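Local coordinates for DNA-binding protein reb1 (Schizosaccharomyces pombe, PDB 5EYB) that binds specific DNA sites, including the rDNA replication fork barrier, and takes part in ending transcription by RNA polymerase I, at residues H159-R162 and R163-P167; A201-P204 and N205-R208; G97-G100 and V101-A105; T194-G197 and R198-R202. One frame throughout, in Å; residues are numbered along the deposited sequence.

Contact 1. Residues H159-R162 and R163-P167; sequences HHVR and RAYNP. With nucleotides of chain C; nucleotides of chain B.
His-160 and Arg-163, on neighbouring turns of helix 154-164, reach for the same phosphate, that of DC16 of chain C. The imidazole uses its edge: ND1 donates to DC16 OP1 at 2.6 Å, and the oxygen lies in the ring plane. Arg-163 takes the other oxygen, its NH1 making a weak bond of 3.3 Å to DC16 OP2. A bend at chi3 (-73°) turns one face of the guanidinium to C5 at the edge of the base, with CZ 3.7 Å from DC16 C5. One arginine thereby touches backbone and base together, which suits its long chain and flat, charged end. His-159 reads a base instead: NE2 donates to DT18 of chain C O4 at 2.8 Å, while CE1 lies near DT9 of chain B O4. Arg-162 reaches towards the phosphate of DT9 without a bond, its NH2 3.6 Å from OP2.

Behind these groups, helical bonds fix the spacing; Arg-163 N to His-159 O (3.1 Å) and Ala-164 N to His-160 O are two of them. At the helix end Val-161 CG1 packs 4.0 Å from Tyr-165 CD1, and Tyr-165 meets Phe-125 edge-to-face. The second shell also includes Phe-99, stacked on the His-160 ring, and Trp-130, in a cation-pi pair with Arg-162. All this belongs to the Myb-associated domain. Bonds to backbone phosphate and to a base oxygen come from adjacent residues, an arrangement consistent with joining affinity to sequence reading; the phosphate would probably favour a protonated His-160.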
# COMPACT_ATOMS: atom_id res chain seq x y z
N HIS A 159 -17.95 -9.12 -7.77
CA HIS A 159 -17.24 -7.85 -7.67
C HIS A 159 -16.07 -7.79 -8.64
O HIS A 159 -15.82 -6.77 -9.29
CB HIS A 159 -16.72 -7.61 -6.25
CG HIS A 159 -17.78 -7.19 -5.28
ND1 HIS A 159 -18.77 -6.29 -5.60
CD2 HIS A 159 -18.01 -7.56 -4.00
CE1 HIS A 159 -19.56 -6.11 -4.55
NE2 HIS A 159 -19.12 -6.87 -3.57
N HIS A 160 -15.35 -8.91 -8.73
CA HIS A 160 -14.18 -9.01 -9.60
C HIS A 160 -14.53 -8.73 -11.06
O HIS A 160 -13.87 -7.92 -11.71
CB HIS A 160 -13.56 -10.40 -9.48
CG HIS A 160 -12.39 -10.62 -10.39
ND1 HIS A 160 -11.10 -10.33 -10.02
CD2 HIS A 160 -12.33 -11.08 -11.66
CE1 HIS A 160 -10.28 -10.61 -11.02
NE2 HIS A 160 -11.01 -11.06 -12.03
N VAL A 161 -15.56 -9.41 -11.55
CA VAL A 161 -15.98 -9.27 -12.94
C VAL A 161 -16.35 -7.83 -13.28
O VAL A 161 -15.94 -7.31 -14.32
CB VAL A 161 -17.19 -10.19 -13.25
CG1 VAL A 161 -17.78 -9.87 -14.61
CG2 VAL A 161 -16.77 -11.66 -13.18
N ARG A 162 -17.10 -7.19 -12.39
CA ARG A 162 -17.52 -5.81 -12.60
C ARG A 162 -16.33 -4.86 -12.69
O ARG A 162 -16.28 -4.00 -13.56
CB ARG A 162 -18.46 -5.37 -11.47
CG ARG A 162 -19.86 -5.95 -11.59
CD ARG A 162 -20.62 -5.84 -10.29
NE ARG A 162 -20.80 -4.47 -9.83
CZ ARG A 162 -21.71 -3.63 -10.31
NH1 ARG A 162 -22.53 -4.01 -11.28
NH2 ARG A 162 -21.80 -2.40 -9.82
N ARG A 163 -15.36 -5.05 -11.79
CA ARG A 163 -14.17 -4.21 -11.77
C ARG A 163 -13.32 -4.47 -13.01
O ARG A 163 -12.77 -3.54 -13.60
CB ARG A 163 -13.36 -4.45 -10.50
CG ARG A 163 -12.26 -3.43 -10.26
CD ARG A 163 -11.78 -3.44 -8.82
NE ARG A 163 -12.74 -2.85 -7.89
CZ ARG A 163 -13.57 -3.56 -7.12
NH1 ARG A 163 -13.55 -4.88 -7.17
NH2 ARG A 163 -14.41 -2.94 -6.31
N ALA A 164 -13.24 -5.73 -13.42
CA ALA A 164 -12.40 -6.13 -14.55
C ALA A 164 -13.05 -5.82 -15.88
O ALA A 164 -12.37 -5.61 -16.89
CB ALA A 164 -12.06 -7.61 -14.46
N TYR A 165 -14.38 -5.79 -15.90
CA TYR A 165 -15.13 -5.50 -17.12
C TYR A 165 -16.07 -4.32 -16.90
O TYR A 165 -17.20 -4.48 -16.45
CB TYR A 165 -15.92 -6.73 -17.58
CG TYR A 165 -15.04 -7.91 -17.91
CD1 TYR A 165 -14.67 -8.82 -16.92
CD2 TYR A 165 -14.56 -8.11 -19.19
CE1 TYR A 165 -13.86 -9.90 -17.22
CE2 TYR A 165 -13.75 -9.19 -19.50
CZ TYR A 165 -13.40 -10.08 -18.51
OH TYR A 165 -12.59 -11.15 -18.80
N ASN A 166 -15.58 -3.13 -17.23
CA ASN A 166 -16.33 -1.90 -17.04
C ASN A 166 -16.30 -1.06 -18.30
O ASN A 166 -15.37 -1.18 -19.11
CB ASN A 166 -15.77 -1.12 -15.85
CG ASN A 166 -14.31 -0.76 -16.02
OD1 ASN A 166 -13.98 0.32 -16.53
ND2 ASN A 166 -13.42 -1.65 -15.61
N PRO A 167 -17.31 -0.20 -18.49
CA PRO A 167 -17.39 0.68 -19.66
C PRO A 167 -16.62 1.99 -19.48
O PRO A 167 -16.47 2.75 -20.43
CB PRO A 167 -18.89 0.95 -19.78
CG PRO A 167 -19.36 0.94 -18.37
CD PRO A 167 -18.53 -0.11 -17.66
P DC C 16 -10.01 -7.85 -7.49
OP1 DC C 16 -9.78 -9.18 -8.08
OP2 DC C 16 -11.11 -7.00 -8.00
O5' DC C 16 -10.23 -8.02 -5.93
C5' DC C 16 -9.22 -8.60 -5.13
C4' DC C 16 -9.64 -8.58 -3.68
O4' DC C 16 -9.67 -7.21 -3.21
C3' DC C 16 -11.04 -9.15 -3.42
O3' DC C 16 -11.03 -10.05 -2.33
C2' DC C 16 -11.88 -7.92 -3.11
C1' DC C 16 -10.85 -7.00 -2.48
N1 DC C 16 -11.23 -5.58 -2.58
C2 DC C 16 -11.49 -4.85 -1.42
O2 DC C 16 -11.37 -5.41 -0.32
N3 DC C 16 -11.85 -3.55 -1.53
C4 DC C 16 -11.97 -2.99 -2.74
N4 DC C 16 -12.33 -1.71 -2.80
C5 DC C 16 -11.72 -3.73 -3.93
C6 DC C 16 -11.36 -5.01 -3.81
P DT C 18 -15.50 -10.75 4.07
OP1 DT C 18 -15.00 -11.47 5.26
OP2 DT C 18 -16.26 -11.47 3.03
O5' DT C 18 -16.38 -9.53 4.60
C5' DT C 18 -15.79 -8.56 5.45
C4' DT C 18 -16.77 -7.46 5.77
O4' DT C 18 -17.01 -6.66 4.59
C3' DT C 18 -18.13 -7.93 6.27
O3' DT C 18 -18.47 -7.22 7.45
C2' DT C 18 -19.08 -7.61 5.10
C1' DT C 18 -18.39 -6.43 4.45
N1 DT C 18 -18.67 -6.29 2.99
C2 DT C 18 -19.11 -5.08 2.50
O2 DT C 18 -19.32 -4.10 3.20
N3 DT C 18 -19.31 -5.05 1.15
C4 DT C 18 -19.12 -6.08 0.25
O4 DT C 18 -19.33 -5.95 -0.95
C5 DT C 18 -18.65 -7.32 0.82
C7 DT C 18 -18.40 -8.51 -0.06
C6 DT C 18 -18.44 -7.36 2.15
P DT B 9 -26.07 0.07 -9.06
OP1 DT B 9 -26.86 1.14 -9.70
OP2 DT B 9 -24.94 -0.55 -9.80
O5' DT B 9 -25.55 0.60 -7.64
C5' DT B 9 -26.48 1.09 -6.70
C4' DT B 9 -25.82 1.37 -5.35
O4' DT B 9 -25.51 0.12 -4.69
C3' DT B 9 -24.51 2.16 -5.41
O3' DT B 9 -24.64 3.36 -4.64
C2' DT B 9 -23.46 1.21 -4.81
C1' DT B 9 -24.33 0.28 -3.96
N1 DT B 9 -23.72 -1.08 -3.72
C2 DT B 9 -23.56 -1.52 -2.43
O2 DT B 9 -23.86 -0.86 -1.45
N3 DT B 9 -23.01 -2.77 -2.32
C4 DT B 9 -22.62 -3.61 -3.34
O4 DT B 9 -22.14 -4.71 -3.14
C5 DT B 9 -22.82 -3.09 -4.67
C7 DT B 9 -22.44 -3.92 -5.86
C6 DT B 9 -23.36 -1.86 -4.80

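Contact 2. Residues A201-P204 and N205-R208; sequences ARMP and NDCR. With nucleotides of chain B.
Arg-202 and Cys-207 meet because Cys-207 turns SG to the side of its backbone N, opposite the carbonyl carbon (chi1 -68°), which carries the sulfur to 3.5 Å from Arg-202 CB. The same first torsion brings the Asp-206 carboxylate back over Met-203, where OD2 lies 3.3 Å from Met-203 CB, the two side chains crossing at a slant. These residues form the turn of the predicted helix-turn-helix motif of the first Myb-type repeat and the first turn of helix 204-215, which by its place as third helix of the repeat is the recognition helix.

Met-203 holds the N-cap position, and its carbonyl oxygen starts the helical pattern: Cys-207 N donates to it at 3.2 Å, in the carbonyl plane, and Asp-206 N adds a weak bond. Pro-204 follows, suited to a first turn because it has no N-H to satisfy and its ring restrains phi; its oxygen receives Arg-208 N at 3.1 Å. An acidic residue such as Asp-206 also suits a helix start, where the N-H groups of the first turn point towards the helix start and probably make the potential positive. The Arg-202 guanidinium turns away to Glu-178 in a salt bridge and lies against Trp-174, while Met-203 packs on Arg-163 and Phe-168, and Trp-193 covers Pro-204 and Cys-207.

Bends at chi2 and chi3 of Arg-208 set its guanidinium edge-on to a guanine, DG12 of chain B, in the two-pronged manner familiar from major-groove recognition. NH1 donates to DG12 N7 at 2.9 Å, and NH2 to DG12 O6 at 3.1 Å.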
# COMPACT_ATOMS: atom_id res chain seq x y z
N ALA A 201 -17.49 9.67 -16.48
CA ALA A 201 -17.03 8.49 -17.22
C ALA A 201 -15.95 7.76 -16.44
O ALA A 201 -14.93 7.34 -16.99
CB ALA A 201 -16.53 8.87 -18.60
N ARG A 202 -16.18 7.62 -15.14
CA ARG A 202 -15.21 7.03 -14.24
C ARG A 202 -15.82 5.88 -13.44
O ARG A 202 -17.00 5.91 -13.10
CB ARG A 202 -14.66 8.09 -13.28
CG ARG A 202 -13.72 9.09 -13.92
CD ARG A 202 -12.35 8.48 -14.13
NE ARG A 202 -11.31 9.49 -14.22
CZ ARG A 202 -10.01 9.23 -14.14
NH1 ARG A 202 -9.59 7.98 -13.96
NH2 ARG A 202 -9.12 10.21 -14.24
N MET A 203 -15.02 4.86 -13.15
CA MET A 203 -15.48 3.76 -12.32
C MET A 203 -15.78 4.28 -10.92
O MET A 203 -14.91 4.84 -10.27
CB MET A 203 -14.44 2.65 -12.27
CG MET A 203 -14.96 1.36 -11.66
SD MET A 203 -13.64 0.19 -11.34
CE MET A 203 -12.83 0.19 -12.93
N PRO A 204 -17.03 4.11 -10.47
CA PRO A 204 -17.52 4.61 -9.18
C PRO A 204 -16.54 4.41 -8.03
O PRO A 204 -16.36 5.33 -7.23
CB PRO A 204 -18.79 3.80 -8.96
CG PRO A 204 -19.31 3.58 -10.35
CD PRO A 204 -18.09 3.40 -11.21
N ASN A 205 -15.91 3.24 -7.95
CA ASN A 205 -14.94 2.97 -6.90
C ASN A 205 -13.72 3.89 -6.99
O ASN A 205 -13.21 4.35 -5.97
CB ASN A 205 -14.49 1.50 -6.96
CG ASN A 205 -13.64 1.10 -5.77
OD1 ASN A 205 -12.41 1.02 -5.86
ND2 ASN A 205 -14.28 0.84 -4.64
N ASP A 206 -13.27 4.17 -8.22
CA ASP A 206 -12.15 5.09 -8.45
C ASP A 206 -12.49 6.50 -7.99
O ASP A 206 -11.63 7.23 -7.50
CB ASP A 206 -11.76 5.12 -9.92
CG ASP A 206 -11.15 3.82 -10.40
OD1 ASP A 206 -10.52 3.12 -9.57
OD2 ASP A 206 -11.29 3.51 -11.60
N CYS A 207 -13.75 6.88 -8.16
CA CYS A 207 -14.21 8.20 -7.72
C CYS A 207 -14.16 8.30 -6.21
O CYS A 207 -13.72 9.30 -5.66
CB CYS A 207 -15.63 8.48 -8.23
SG CYS A 207 -15.75 8.69 -10.02
N ARG A 208 -14.62 7.24 -5.54
CA ARG A 208 -14.57 7.18 -4.08
C ARG A 208 -13.12 7.29 -3.61
O ARG A 208 -12.81 8.09 -2.73
CB ARG A 208 -15.19 5.87 -3.57
CG ARG A 208 -15.60 5.88 -2.08
CD ARG A 208 -14.42 5.69 -1.13
NE ARG A 208 -13.58 4.55 -1.49
CZ ARG A 208 -13.63 3.35 -0.90
NH1 ARG A 208 -14.48 3.14 0.09
NH2 ARG A 208 -12.83 2.38 -1.30
P DG B 12 -17.10 3.76 7.12
OP1 DG B 12 -17.53 3.95 8.52
OP2 DG B 12 -16.33 4.83 6.43
O5' DG B 12 -16.23 2.43 6.99
C5' DG B 12 -16.83 1.17 7.27
C4' DG B 12 -15.86 0.04 6.98
O4' DG B 12 -15.82 -0.22 5.56
C3' DG B 12 -14.42 0.29 7.42
O3' DG B 12 -13.98 -0.76 8.28
C2' DG B 12 -13.63 0.32 6.11
C1' DG B 12 -14.50 -0.53 5.20
N9 DG B 12 -14.33 -0.26 3.78
C8 DG B 12 -14.61 0.92 3.14
N7 DG B 12 -14.37 0.88 1.86
C5 DG B 12 -13.91 -0.41 1.64
C6 DG B 12 -13.49 -1.04 0.45
O6 DG B 12 -13.45 -0.57 -0.69
N1 DG B 12 -13.10 -2.36 0.67
C2 DG B 12 -13.11 -2.99 1.89
N2 DG B 12 -12.70 -4.26 1.90
N3 DG B 12 -13.50 -2.41 3.02
C4 DG B 12 -13.88 -1.13 2.82

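Contact 3. Residues G97-G100 and V101-A105; sequences GDFG and VQETA. With nucleotides of chain C.
Gly-100 N donates an almost straight bond (170°) to Glu-103 OE2 at 2.9 Å, clasping the loop before helix 101-116 to that helix's first turn, within the Myb-associated domain. The oxygen is met from above the carboxylate plane, and it is shared: Ser-94 N and Arg-152 also bind OE2, while His-151 holds OE1. This is the tight side of the contact. Gly-100 O in turn accepts Thr-104 N at 3.1 Å, nearly along the C=O axis. Thr-104 OG1, set between the backbone N and the carbonyl carbon (chi1 65°), folds back to Val-101 O at 3.0 Å, and its CG2 is left to pack 3.9 Å from Phe-99 CB. Gly-100, with no side chain, leaves its N-H and C=O to make the contact. Replacing Glu-103 by an alanine here removes the carboxylate and is likely to leave Gly-100 N and the charge of Arg-152 without this mate, loosening the loop.

By contrast, Asp-98 and Gln-102 are exposed and add little. Phe-99 bridges the two sides: CD2 lies 4.0 Å from Glu-103 CB, and the ring makes a cation-pi pair with Arg-152. Beyond it the loop meets DNA through its backbone, where positive phi suits Gly-97, whose N donates to DT17 of chain C OP1 at 2.9 Å.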
# COMPACT_ATOMS: atom_id res chain seq x y z
N GLY A 97 -9.29 -13.13 -1.41
CA GLY A 97 -8.28 -12.18 -1.80
C GLY A 97 -8.01 -12.20 -3.29
O GLY A 97 -8.89 -12.52 -4.08
N ASP A 98 -6.77 -11.88 -3.67
CA ASP A 98 -6.39 -11.78 -5.07
C ASP A 98 -6.72 -13.04 -5.86
O ASP A 98 -6.66 -14.15 -5.34
CB ASP A 98 -4.89 -11.47 -5.19
CG ASP A 98 -4.56 -10.04 -4.81
OD1 ASP A 98 -5.48 -9.19 -4.80
OD2 ASP A 98 -3.38 -9.75 -4.52
N PHE A 99 -7.09 -12.84 -7.12
CA PHE A 99 -7.47 -13.93 -8.00
C PHE A 99 -6.25 -14.59 -8.64
O PHE A 99 -5.37 -13.90 -9.15
CB PHE A 99 -8.42 -13.43 -9.09
CG PHE A 99 -9.85 -13.35 -8.65
CD1 PHE A 99 -10.23 -12.51 -7.63
CD2 PHE A 99 -10.82 -14.11 -9.28
CE1 PHE A 99 -11.55 -12.43 -7.22
CE2 PHE A 99 -12.14 -14.04 -8.88
CZ PHE A 99 -12.51 -13.20 -7.85
N GLY A 100 -6.22 -15.91 -8.60
CA GLY A 100 -5.13 -16.66 -9.21
C GLY A 100 -5.19 -16.60 -10.72
O GLY A 100 -6.25 -16.36 -11.30
N VAL A 101 -4.05 -16.83 -11.36
CA VAL A 101 -3.93 -16.73 -12.81
C VAL A 101 -4.85 -17.70 -13.54
O VAL A 101 -5.26 -17.44 -14.67
CB VAL A 101 -2.47 -16.99 -13.26
CG1 VAL A 101 -1.55 -15.94 -12.66
CG2 VAL A 101 -2.02 -18.39 -12.86
N GLN A 102 -5.20 -18.81 -12.90
CA GLN A 102 -6.08 -19.80 -13.51
C GLN A 102 -7.53 -19.38 -13.36
O GLN A 102 -8.37 -19.71 -14.19
CB GLN A 102 -5.86 -21.18 -12.89
CG GLN A 102 -6.59 -22.31 -13.62
CD GLN A 102 -6.04 -22.54 -15.02
OE1 GLN A 102 -4.89 -22.21 -15.31
NE2 GLN A 102 -6.87 -23.12 -15.88
N GLU A 103 -7.83 -18.64 -12.29
CA GLU A 103 -9.18 -18.14 -12.07
C GLU A 103 -9.53 -17.08 -13.10
O GLU A 103 -10.61 -17.11 -13.69
CB GLU A 103 -9.31 -17.56 -10.66
CG GLU A 103 -8.96 -18.54 -9.57
CD GLU A 103 -9.26 -18.01 -8.19
OE1 GLU A 103 -10.46 -17.99 -7.83
OE2 GLU A 103 -8.32 -17.62 -7.48
N THR A 104 -8.61 -16.16 -13.33
CA THR A 104 -8.80 -15.11 -14.32
C THR A 104 -8.87 -15.70 -15.73
O THR A 104 -9.55 -15.17 -16.60
CB THR A 104 -7.67 -14.07 -14.26
OG1 THR A 104 -6.43 -14.69 -14.63
CG2 THR A 104 -7.56 -13.49 -12.86
N ALA A 105 -8.16 -16.81 -15.93
CA ALA A 105 -8.17 -17.49 -17.22
C ALA A 105 -9.54 -18.11 -17.49
O ALA A 105 -10.06 -18.05 -18.61
CB ALA A 105 -7.08 -18.54 -17.28
P DC C 16 -10.01 -7.85 -7.49
OP1 DC C 16 -9.78 -9.18 -8.08
OP2 DC C 16 -11.11 -7.00 -8.00
O5' DC C 16 -10.23 -8.02 -5.93
C5' DC C 16 -9.22 -8.60 -5.13
C4' DC C 16 -9.64 -8.58 -3.68
O4' DC C 16 -9.67 -7.21 -3.21
C3' DC C 16 -11.04 -9.15 -3.42
O3' DC C 16 -11.03 -10.05 -2.33
C2' DC C 16 -11.88 -7.92 -3.11
C1' DC C 16 -10.85 -7.00 -2.48
N1 DC C 16 -11.23 -5.58 -2.58
C2 DC C 16 -11.49 -4.85 -1.42
O2 DC C 16 -11.37 -5.41 -0.32
N3 DC C 16 -11.85 -3.55 -1.53
C4 DC C 16 -11.97 -2.99 -2.74
N4 DC C 16 -12.33 -1.71 -2.80
C5 DC C 16 -11.72 -3.73 -3.93
C6 DC C 16 -11.36 -5.01 -3.81
P DT C 17 -12.38 -10.80 -1.89
OP1 DT C 17 -12.00 -12.15 -1.44
OP2 DT C 17 -13.40 -10.64 -2.95
O5' DT C 17 -12.86 -9.96 -0.63
C5' DT C 17 -12.01 -9.82 0.49
C4' DT C 17 -12.77 -9.26 1.67
O4' DT C 17 -13.12 -7.87 1.41
C3' DT C 17 -14.08 -9.97 2.00
O3' DT C 17 -14.23 -10.03 3.41
C2' DT C 17 -15.13 -9.06 1.36
C1' DT C 17 -14.51 -7.69 1.57
N1 DT C 17 -14.96 -6.66 0.60
C2 DT C 17 -15.55 -5.50 1.06
O2 DT C 17 -15.75 -5.28 2.25
N3 DT C 17 -15.92 -4.61 0.09
C4 DT C 17 -15.75 -4.76 -1.27
O4 DT C 17 -16.11 -3.89 -2.07
C5 DT C 17 -15.13 -5.98 -1.70
C7 DT C 17 -14.90 -6.24 -3.16
C6 DT C 17 -14.76 -6.87 -0.75

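Contact 4. Residues T194-G197 and R198-R202; sequences TKIG and RKMAR. With nucleotides of chain B.
Arg-198 runs alongside Thr-194, one turn earlier on helix 193-199, the two side chains pointing the same way. Following it outward, CB lies 3.6 Å from Thr-194 O, CG comes to 3.2 Å from that oxygen, and CD passes it at 3.8 Å. The chain is extended as far as NE, which lies 3.8 Å from Thr-194 CG2, so the methyl group rests obliquely beside the guanidinium. At the tip, NH2 bonds to Trp-130 O, a carbonyl of the preceding domain. Thr-194 serves two surfaces: with CG2 turned to Arg-198 and OG1 placed beside the backbone N (chi1 -57°), the hydroxyl donates to DA10 of chain B OP2 at 2.5 Å. Thr-194 N adds a weak bond to the same oxygen, and this start of the helix probably offers the phosphate some positive potential. With a valine in its place the hydroxyl is gone, and the phosphate would probably lose its stronger bond from this residue, keeping the weak one from the backbone N.

The end of the helix is closed by a bond back to Gly-197, whose oxygen receives Arg-202 N at 2.7 Å, the 6→1 bond of a Schellman motif, with Ala-201 at positive phi. Ile-196 CG2 and Met-200 SD lie 4.1 Å apart on the inner side. There both residues pack on Asn-185 of helix 176-189, so the segment, part of the predicted helix-turn-helix, leans on that helix and leads through its closing turn to helix 204-215.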
# COMPACT_ATOMS: atom_id res chain seq x y z
N THR A 194 -21.83 6.10 -8.05
CA THR A 194 -22.36 5.54 -9.29
C THR A 194 -22.92 6.65 -10.18
O THR A 194 -22.66 6.69 -11.38
CB THR A 194 -23.45 4.49 -9.02
OG1 THR A 194 -22.92 3.46 -8.17
CG2 THR A 194 -23.93 3.87 -10.31
N LYS A 195 -23.69 7.55 -9.57
CA LYS A 195 -24.23 8.71 -10.27
C LYS A 195 -23.10 9.62 -10.74
O LYS A 195 -23.08 10.07 -11.89
CB LYS A 195 -25.20 9.48 -9.38
CG LYS A 195 -25.67 10.80 -9.95
CD LYS A 195 -26.49 11.57 -8.93
CE LYS A 195 -27.97 11.28 -9.08
NZ LYS A 195 -28.51 11.89 -10.33
N ILE A 196 -22.16 9.89 -9.84
CA ILE A 196 -21.01 10.74 -10.14
C ILE A 196 -20.11 10.08 -11.17
O ILE A 196 -19.69 10.72 -12.14
CB ILE A 196 -20.20 11.06 -8.87
CG1 ILE A 196 -21.00 12.00 -7.97
CG2 ILE A 196 -18.86 11.67 -9.23
CD1 ILE A 196 -20.26 12.43 -6.72
N GLY A 197 -19.82 8.80 -10.97
CA GLY A 197 -18.97 8.05 -11.87
C GLY A 197 -19.41 8.10 -13.32
O GLY A 197 -18.58 8.27 -14.22
N ARG A 198 -20.71 7.98 -13.55
CA ARG A 198 -21.25 8.02 -14.91
C ARG A 198 -21.13 9.41 -15.51
O ARG A 198 -20.98 9.55 -16.72
CB ARG A 198 -22.71 7.57 -14.92
CG ARG A 198 -22.91 6.12 -14.52
CD ARG A 198 -24.36 5.69 -14.65
NE ARG A 198 -24.57 4.39 -14.02
CZ ARG A 198 -24.38 3.22 -14.63
NH1 ARG A 198 -23.98 3.19 -15.90
NH2 ARG A 198 -24.60 2.09 -13.98
N LYS A 199 -21.21 10.43 -14.67
CA LYS A 199 -21.08 11.81 -15.13
C LYS A 199 -19.64 12.10 -15.58
O LYS A 199 -19.42 12.86 -16.52
CB LYS A 199 -21.52 12.79 -14.04
CG LYS A 199 -23.03 12.88 -13.85
CD LYS A 199 -23.39 13.64 -12.58
CE LYS A 199 -24.49 14.68 -12.84
NZ LYS A 199 -25.70 14.10 -13.47
N MET A 200 -18.67 11.49 -14.90
CA MET A 200 -17.27 11.73 -15.21
C MET A 200 -16.66 10.62 -16.06
O MET A 200 -15.46 10.65 -16.34
CB MET A 200 -16.46 11.90 -13.92
CG MET A 200 -17.01 12.98 -13.00
SD MET A 200 -15.95 13.31 -11.58
CE MET A 200 -14.44 13.81 -12.39
N ALA A 201 -17.49 9.67 -16.48
CA ALA A 201 -17.03 8.49 -17.22
C ALA A 201 -15.95 7.76 -16.44
O ALA A 201 -14.93 7.34 -16.99
CB ALA A 201 -16.53 8.87 -18.60
N ARG A 202 -16.18 7.62 -15.14
CA ARG A 202 -15.21 7.03 -14.24
C ARG A 202 -15.82 5.88 -13.44
O ARG A 202 -17.00 5.91 -13.10
CB ARG A 202 -14.66 8.09 -13.28
CG ARG A 202 -13.72 9.09 -13.92
CD ARG A 202 -12.35 8.48 -14.13
NE ARG A 202 -11.31 9.49 -14.22
CZ ARG A 202 -10.01 9.23 -14.14
NH1 ARG A 202 -9.59 7.98 -13.96
NH2 ARG A 202 -9.12 10.21 -14.24
P DA B 10 -23.56 4.54 -4.75
OP1 DA B 10 -24.29 5.81 -4.96
OP2 DA B 10 -22.54 4.10 -5.74
O5' DA B 10 -22.88 4.58 -3.31
C5' DA B 10 -23.68 4.69 -2.15
C4' DA B 10 -22.94 4.16 -0.94
O4' DA B 10 -22.72 2.73 -1.10
C3' DA B 10 -21.55 4.77 -0.69
O3' DA B 10 -21.46 5.21 0.67
C2' DA B 10 -20.59 3.62 -0.98
C1' DA B 10 -21.44 2.42 -0.61
N9 DA B 10 -20.98 1.17 -1.22
C8 DA B 10 -20.72 0.94 -2.54
N7 DA B 10 -20.32 -0.28 -2.79
C5 DA B 10 -20.31 -0.89 -1.55
C6 DA B 10 -19.97 -2.19 -1.14
N6 DA B 10 -19.56 -3.15 -1.97
N1 DA B 10 -20.07 -2.47 0.18
C2 DA B 10 -20.47 -1.51 1.02
N3 DA B 10 -20.82 -0.26 0.74
C4 DA B 10 -20.71 -0.01 -0.57
P DT B 9 -26.07 0.07 -9.06
OP1 DT B 9 -26.86 1.14 -9.70
OP2 DT B 9 -24.94 -0.55 -9.80
O5' DT B 9 -25.55 0.60 -7.64
C5' DT B 9 -26.48 1.09 -6.70
C4' DT B 9 -25.82 1.37 -5.35
O4' DT B 9 -25.51 0.12 -4.69
C3' DT B 9 -24.51 2.16 -5.41
O3' DT B 9 -24.64 3.36 -4.64
C2' DT B 9 -23.46 1.21 -4.81
C1' DT B 9 -24.33 0.28 -3.96
N1 DT B 9 -23.72 -1.08 -3.72
C2 DT B 9 -23.56 -1.52 -2.43
O2 DT B 9 -23.86 -0.86 -1.45
N3 DT B 9 -23.01 -2.77 -2.32
C4 DT B 9 -22.62 -3.61 -3.34
O4 DT B 9 -22.14 -4.71 -3.14
C5 DT B 9 -22.82 -3.09 -4.67
C7 DT B 9 -22.44 -3.92 -5.86
C6 DT B 9 -23.36 -1.86 -4.80

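How the contacts relate
Contact 2 is the most buried; the others are partly buried, and contacts 1, 3 and 4 each hold a DNA phosphate. Contacts 2 and 4 share Ala-201 and Arg-202 and join successive helices of one Myb-type repeat, with Cys-207 SG against Gly-197 CA. Contacts 1 and 3 both belong to the Myb-associated domain and touch each other beside the phosphate of DC16. Contact 1 also touches contact 2, its Asn-166 meeting Met-203 and linking the end of the Myb-associated part to the Myb-type repeat. Bases are read by imidazole in contact 1 and guanidinium in contact 2, whereas contact 3 grips the backbone through a glycine N-H and contact 4 through a threonine hydroxyl.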